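Local coordinates for protein putative malic enzyme ((S)-malate:NAD+ oxidoreductase (decarboxylating)) (Streptococcus pyogenes, PDB 2A9F) that probably catalyses the NAD-dependent oxidative decarboxylation of malate with the help of a divalent metal ion, as a member of the malic enzyme family, at residues D163-A168 / T204-A209. Sequence-based numbering, arbitrary orientation.
Sequences DQHGTA and TRKLLA. With MG (magnesium ion), chain C.
Lys206 reaches out from helix 198-210 to the imidazole of His165 on helix 162-180, and its long, flexible aliphatic chain suits the task of spanning two helices whose backbones stay well apart: the nearest CA atoms, those of Ala168 and Lys206, are 8.6 Å from each other. The lysine runs extended through its middle torsions and already lays CE against the ring, 3.3 Å from His165 CD2; the bend at chi4 (54°) then swings NZ round toward the CD2-NE2 side. NZ lies obliquely to the imidazole, and its 2.9 Å from His165 CD2 is tighter than such atoms normally allow, so the exact value is doubtful. Histidine offers a flat ring for the chain end to pack on, the two side chains crossing at about a right angle. Its CA-CB bond does not aim at the lysine; chi1 (-67°) and chi2 (70°) together bring CD2 there. One turn further along, the methyl of Ala168 points toward the lysine chain, a small apolar surface for the methylene CD, 4.4 Å from Ala168 CB. Gln345 of helix 342-354 touches both His165 and Lys206, while Glu148 of helix 143-154 packs on the histidine. Nearby Asp163 suits a hard cation: OD1 holds the magnesium ion at 2.0 Å, with Glu137, Asp138 and two waters as further ligands. Helix 198-210 follows the glycine-rich turn after strand 190-194, consistent with a Rossmann-type fold. With two basic groups so near, Lys206 NZ being 3.4 Å from His165 NE2, a neutral imidazole is probably favoured.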
ATOM      1  N   ASP A 163      -8.193  11.570 -13.058  1.00 62.06           N
ATOM      2  CA  ASP A 163      -7.843  12.306 -14.269  1.00 64.28           C
ATOM      3  C   ASP A 163      -9.006  12.487 -15.248  1.00 65.47           C
ATOM      4  O   ASP A 163      -8.822  13.020 -16.338  1.00 67.94           O
ATOM      5  CB  ASP A 163      -6.677  11.611 -14.978  1.00 64.49           C
ATOM      6  CG  ASP A 163      -5.366  11.742 -14.219  1.00 64.73           C
ATOM      7  OD1 ASP A 163      -4.831  12.869 -14.133  1.00 65.01           O
ATOM      8  OD2 ASP A 163      -4.875  10.716 -13.704  1.00 63.96           O
ATOM      9  N   GLN A 164     -10.202  12.058 -14.857  1.00 67.13           N
ATOM     10  CA  GLN A 164     -11.377  12.167 -15.720  1.00 67.99           C
ATOM     11  C   GLN A 164     -12.516  12.945 -15.067  1.00 67.39           C
ATOM     12  O   GLN A 164     -12.801  14.083 -15.435  1.00 66.64           O
ATOM     13  CB  GLN A 164     -11.851  10.763 -16.096  1.00 70.33           C
ATOM     14  CG  GLN A 164     -13.248  10.681 -16.695  1.00 73.03           C
ATOM     15  CD  GLN A 164     -13.609   9.256 -17.086  1.00 75.71           C
ATOM     16  OE1 GLN A 164     -13.412   8.318 -16.302  1.00 76.96           O
ATOM     17  NE2 GLN A 164     -14.145   9.085 -18.297  1.00 75.16           N
ATOM     18  N   HIS A 165     -13.167  12.319 -14.095  1.00 67.15           N
ATOM     19  CA  HIS A 165     -14.275  12.949 -13.389  1.00 67.54           C
ATOM     20  C   HIS A 165     -13.818  14.120 -12.533  1.00 66.28           C
ATOM     21  O   HIS A 165     -14.631  14.950 -12.137  1.00 66.07           O
ATOM     22  CB  HIS A 165     -14.985  11.931 -12.493  1.00 68.37           C
ATOM     23  CG  HIS A 165     -15.698  10.858 -13.252  1.00 70.17           C
ATOM     24  ND1 HIS A 165     -15.033   9.871 -13.947  1.00 70.57           N
ATOM     25  CD2 HIS A 165     -17.019  10.633 -13.443  1.00 69.27           C
ATOM     26  CE1 HIS A 165     -15.916   9.084 -14.536  1.00 71.39           C
ATOM     27  NE2 HIS A 165     -17.129   9.524 -14.246  1.00 69.87           N
ATOM     28  N   GLY A 166     -12.519  14.175 -12.254  1.00 64.59           N
ATOM     29  CA  GLY A 166     -11.966  15.239 -11.433  1.00 62.88           C
ATOM     30  C   GLY A 166     -12.212  16.648 -11.946  1.00 61.72           C
ATOM     31  O   GLY A 166     -12.928  17.425 -11.318  1.00 62.12           O
ATOM     32  N   THR A 167     -11.612  16.989 -13.080  1.00 60.15           N
ATOM     33  CA  THR A 167     -11.793  18.318 -13.634  1.00 59.29           C
ATOM     34  C   THR A 167     -13.244  18.513 -14.021  1.00 58.16           C
ATOM     35  O   THR A 167     -13.748  19.630 -14.015  1.00 56.81           O
ATOM     36  CB  THR A 167     -10.913  18.538 -14.871  1.00 60.82           C
ATOM     37  OG1 THR A 167     -11.191  17.524 -15.847  1.00 61.53           O
ATOM     38  CG2 THR A 167      -9.449  18.497 -14.479  1.00 62.11           C
ATOM     39  N   ALA A 168     -13.908  17.413 -14.359  1.00 58.58           N
ATOM     40  CA  ALA A 168     -15.310  17.448 -14.742  1.00 58.62           C
ATOM     41  C   ALA A 168     -16.108  18.087 -13.617  1.00 57.99           C
ATOM     42  O   ALA A 168     -16.914  18.993 -13.847  1.00 58.74           O
ATOM     43  CB  ALA A 168     -15.820  16.041 -15.002  1.00 57.61           C
ATOM     44  N   THR A 204     -21.476  15.206 -20.005  1.00 51.27           N
ATOM     45  CA  THR A 204     -22.822  15.382 -20.519  1.00 51.55           C
ATOM     46  C   THR A 204     -23.850  14.729 -19.595  1.00 50.45           C
ATOM     47  O   THR A 204     -24.856  15.360 -19.253  1.00 48.15           O
ATOM     48  CB  THR A 204     -22.946  14.823 -21.971  1.00 51.93           C
ATOM     49  OG1 THR A 204     -21.965  15.456 -22.805  1.00 52.74           O
ATOM     50  CG2 THR A 204     -24.338  15.105 -22.551  1.00 47.53           C
ATOM     51  N   ARG A 205     -23.610  13.485 -19.183  1.00 49.88           N
ATOM     52  CA  ARG A 205     -24.557  12.832 -18.277  1.00 50.82           C
ATOM     53  C   ARG A 205     -24.664  13.666 -17.011  1.00 50.76           C
ATOM     54  O   ARG A 205     -25.762  13.924 -16.508  1.00 49.95           O
ATOM     55  CB  ARG A 205     -24.106  11.422 -17.900  1.00 52.10           C
ATOM     56  CG  ARG A 205     -24.422  10.354 -18.921  1.00 52.07           C
ATOM     57  CD  ARG A 205     -23.755  10.670 -20.231  1.00 56.26           C
ATOM     58  NE  ARG A 205     -23.793   9.543 -21.158  1.00 60.46           N
ATOM     59  CZ  ARG A 205     -23.033   8.457 -21.046  1.00 60.64           C
ATOM     60  NH1 ARG A 205     -22.168   8.347 -20.040  1.00 59.75           N
ATOM     61  NH2 ARG A 205     -23.138   7.490 -21.947  1.00 59.10           N
ATOM     62  N   LYS A 206     -23.515  14.092 -16.501  1.00 50.52           N
ATOM     63  CA  LYS A 206     -23.488  14.908 -15.300  1.00 51.05           C
ATOM     64  C   LYS A 206     -24.315  16.168 -15.492  1.00 49.00           C
ATOM     65  O   LYS A 206     -25.163  16.481 -14.656  1.00 48.45           O
ATOM     66  CB  LYS A 206     -22.050  15.262 -14.925  1.00 52.81           C
ATOM     67  CG  LYS A 206     -21.289  14.092 -14.336  1.00 55.10           C
ATOM     68  CD  LYS A 206     -19.834  14.437 -14.094  1.00 57.88           C
ATOM     69  CE  LYS A 206     -19.080  13.204 -13.649  1.00 60.26           C
ATOM     70  NZ  LYS A 206     -19.265  12.081 -14.618  1.00 61.47           N
ATOM     71  N   LEU A 207     -24.079  16.887 -16.586  1.00 46.83           N
ATOM     72  CA  LEU A 207     -24.848  18.102 -16.862  1.00 46.34           C
ATOM     73  C   LEU A 207     -26.368  17.874 -16.836  1.00 46.39           C
ATOM     74  O   LEU A 207     -27.112  18.625 -16.217  1.00 45.13           O
ATOM     75  CB  LEU A 207     -24.471  18.669 -18.216  1.00 44.33           C
ATOM     76  CG  LEU A 207     -23.343  19.679 -18.235  1.00 44.57           C
ATOM     77  CD1 LEU A 207     -23.046  20.043 -19.678  1.00 43.65           C
ATOM     78  CD2 LEU A 207     -23.745  20.911 -17.437  1.00 43.74           C
ATOM     79  N   LEU A 208     -26.834  16.835 -17.508  1.00 47.23           N
ATOM     80  CA  LEU A 208     -28.265  16.580 -17.532  1.00 48.90           C
ATOM     81  C   LEU A 208     -28.759  16.295 -16.124  1.00 50.01           C
ATOM     82  O   LEU A 208     -29.817  16.783 -15.720  1.00 52.07           O
ATOM     83  CB  LEU A 208     -28.582  15.423 -18.483  1.00 45.19           C
ATOM     84  CG  LEU A 208     -28.271  15.795 -19.938  1.00 47.76           C
ATOM     85  CD1 LEU A 208     -28.753  14.692 -20.880  1.00 48.44           C
ATOM     86  CD2 LEU A 208     -28.933  17.130 -20.282  1.00 44.68           C
ATOM     87  N   ALA A 209     -27.969  15.525 -15.377  1.00 51.83           N
ATOM     88  CA  ALA A 209     -28.288  15.171 -13.998  1.00 52.65           C
ATOM     89  C   ALA A 209     -28.239  16.407 -13.104  1.00 53.04           C
ATOM     90  O   ALA A 209     -28.928  16.483 -12.090  1.00 53.84           O
ATOM     91  CB  ALA A 209     -27.299  14.131 -13.495  1.00 52.32           C
TER
HETATM   92 MG    MG C 801      -3.153  12.805 -13.017  1.00 27.22          MG
HETATM   93  O   HOH W   1      -1.326  13.017 -12.272  1.00 48.15           O
HETATM   94  O   HOH W   2      -2.861  13.861 -14.892  1.00 46.12           O